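Local coordinates for protein triacylglycerol lipase (Clostridium botulinum, PDB 5AH1) that hydrolyses ester bonds as a zinc-containing alpha/beta-hydrolase of the lipase class and also attacks synthetic polyesters, at residues Ser228-Gly233 against Ser391-Leu397. Numbering follows the deposited sequence.
Sequences STPNDG and SQDGPKL
The carboxylate of Asp-232 is gripped at both oxygens by two consecutive residues of the 391-397 loop, Lys-396 and Leu-397. OD1 takes two backbone donors: Lys-396 N comes in on its syn lone pair at 2.8 Å, almost straight at 177°, while Leu-397 N reaches OD1 from above the carboxylate plane. In this alpha/beta-hydrolase fold the loop 228-233 follows the central strand 221-227 and here meets the loop that precedes edge strand 403-405. OD2 is left for Lys-396 NZ, which forms a salt bridge with it at 2.8 Å. The lysine chain folds back, bending twice near its end, and this curl gives NZ a second salt bridge, to Asp-393 OD1, and a hydrogen bond to Gly-394 O. The resulting Asp-232, Lys-396, Asp-393 network ties the loop to itself and to the turn. Ile-390 O, just before the loop, is a fourth acceptor around NZ, so its three N-H must be shared. The CD1 branch of Leu-397 lies 3.8 Å from Asp-232 CB.

Pro-230 to Gly-233 make a type I turn, and Asn-231 hangs from it against the loop: its CB packs 3.4 Å from Gly-394 C, and ND2 donates to Gln-392 O from above that carbonyl's plane. Arg-189 of helix 183-197 holds OD1 of the same amide. Gln-392 O also takes a hydrogen from a water that accepts from Thr-229 N. The extended Gln-392 side chain runs past the Thr-229 carbonyl and ends at Ser-228, with OE1 3.2 Å from Ser-228 CA; that oxygen is bonded by Thr-333 N.

Ser-391 clamps the turn from outside. With its hydroxyl swung opposite its own backbone N (chi1 -179°), OG accepts from Asp-232 N and donates to Gly-233 O, lying in the plane of that carbonyl, on a lone pair, at 2.6 Å.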
loop_
_atom_site.group_PDB
_atom_site.type_symbol
_atom_site.label_atom_id
_atom_site.label_comp_id
_atom_site.label_asym_id
_atom_site.label_seq_id
_atom_site.Cartn_x
_atom_site.Cartn_y
_atom_site.Cartn_z
ATOM N N SER A 228 7.615 0.263 -0.076
ATOM C CA SER A 228 7.340 1.704 -0.134
ATOM C C SER A 228 6.212 2.119 0.809
ATOM O O SER A 228 5.450 3.054 0.535
ATOM C CB SER A 228 6.975 2.131 -1.558
ATOM O OG SER A 228 7.858 1.585 -2.526
ATOM N N THR A 229 6.102 1.426 1.930
ATOM C CA THR A 229 4.946 1.592 2.804
ATOM C C THR A 229 5.176 2.674 3.869
ATOM O O THR A 229 6.236 2.705 4.499
ATOM C CB THR A 229 4.601 0.261 3.492
ATOM O OG1 THR A 229 4.147 -0.651 2.494
ATOM C CG2 THR A 229 3.518 0.401 4.573
ATOM N N PRO A 230 4.177 3.546 4.078
ATOM C CA PRO A 230 4.249 4.517 5.178
ATOM C C PRO A 230 3.961 3.849 6.524
ATOM O O PRO A 230 2.922 4.052 7.139
ATOM C CB PRO A 230 3.169 5.524 4.813
ATOM C CG PRO A 230 2.133 4.697 4.102
ATOM C CD PRO A 230 2.928 3.687 3.302
ATOM N N ASN A 231 4.881 3.007 6.976
ATOM C CA ASN A 231 4.666 2.309 8.231
ATOM C C ASN A 231 4.606 3.264 9.434
ATOM O O ASN A 231 3.954 2.955 10.438
ATOM C CB ASN A 231 5.720 1.223 8.443
ATOM C CG ASN A 231 5.453 -0.043 7.627
ATOM O OD1 ASN A 231 4.377 -0.626 7.715
ATOM N ND2 ASN A 231 6.447 -0.486 6.862
ATOM N N ASP A 232 5.263 4.416 9.303
ATOM C CA ASP A 232 5.136 5.525 10.246
ATOM C C ASP A 232 4.445 6.741 9.617
ATOM O O ASP A 232 4.596 7.849 10.099
ATOM C CB ASP A 232 6.507 5.938 10.795
ATOM C CG ASP A 232 7.087 4.927 11.752
ATOM O OD1 ASP A 232 6.323 4.271 12.496
ATOM O OD2 ASP A 232 8.336 4.820 11.781
ATOM N N GLY A 233 3.648 6.524 8.579
ATOM C CA GLY A 233 2.973 7.615 7.895
ATOM C C GLY A 233 3.862 8.293 6.866
ATOM O O GLY A 233 5.025 7.930 6.661
ATOM N N SER A 391 10.226 6.103 7.216
ATOM C CA SER A 391 8.957 5.496 7.587
ATOM C C SER A 391 8.777 4.086 7.022
ATOM O O SER A 391 7.919 3.344 7.477
ATOM C CB SER A 391 7.850 6.392 7.045
ATOM O OG SER A 391 6.571 5.902 7.369
ATOM N N GLN A 392 9.619 3.697 6.061
ATOM C CA GLN A 392 9.335 2.528 5.241
ATOM C C GLN A 392 9.840 1.197 5.814
ATOM O O GLN A 392 9.316 0.137 5.451
ATOM C CB GLN A 392 9.884 2.747 3.824
ATOM C CG GLN A 392 9.197 3.874 3.082
ATOM C CD GLN A 392 9.733 4.039 1.683
ATOM O OE1 GLN A 392 10.011 3.051 1.009
ATOM N NE2 GLN A 392 9.934 5.276 1.240
ATOM N N ASP A 393 10.830 1.233 6.705
ATOM C CA ASP A 393 11.439 -0.012 7.168
ATOM C C ASP A 393 10.588 -0.787 8.171
ATOM O O ASP A 393 10.867 -1.954 8.433
ATOM C CB ASP A 393 12.873 0.208 7.695
ATOM C CG ASP A 393 12.935 1.067 8.931
ATOM O OD1 ASP A 393 11.894 1.578 9.374
ATOM O OD2 ASP A 393 14.062 1.224 9.449
ATOM N N GLY A 394 9.545 -0.152 8.700
ATOM C CA GLY A 394 8.685 -0.802 9.660
ATOM C C GLY A 394 8.139 0.215 10.625
ATOM O O GLY A 394 8.621 1.342 10.665
ATOM N N PRO A 395 7.120 -0.183 11.388
ATOM C CA PRO A 395 6.508 0.736 12.349
ATOM C C PRO A 395 7.450 0.970 13.533
ATOM O O PRO A 395 7.996 0.003 14.077
ATOM C CB PRO A 395 5.253 -0.018 12.774
ATOM C CG PRO A 395 5.647 -1.477 12.631
ATOM C CD PRO A 395 6.475 -1.512 11.390
ATOM N N LYS A 396 7.599 2.241 13.907
ATOM C CA LYS A 396 8.408 2.669 15.044
ATOM C C LYS A 396 7.618 3.617 15.940
ATOM O O LYS A 396 7.668 3.474 17.162
ATOM C CB LYS A 396 9.697 3.335 14.551
ATOM C CG LYS A 396 10.570 2.375 13.747
ATOM C CD LYS A 396 11.778 3.021 13.128
ATOM C CE LYS A 396 11.489 4.028 12.040
ATOM N NZ LYS A 396 10.642 3.511 10.920
ATOM N N LEU A 397 6.881 4.564 15.357
ATOM C CA LEU A 397 6.014 5.447 16.140
ATOM C C LEU A 397 4.966 4.609 16.832
ATOM O O LEU A 397 4.221 3.878 16.193
ATOM C CB LEU A 397 5.334 6.476 15.241
ATOM C CG LEU A 397 6.212 7.414 14.402
ATOM C CD1 LEU A 397 5.312 8.315 13.528
ATOM C CD2 LEU A 397 7.154 8.249 15.239
HETATM O O HOH W 1 8.031 -0.662 3.184
#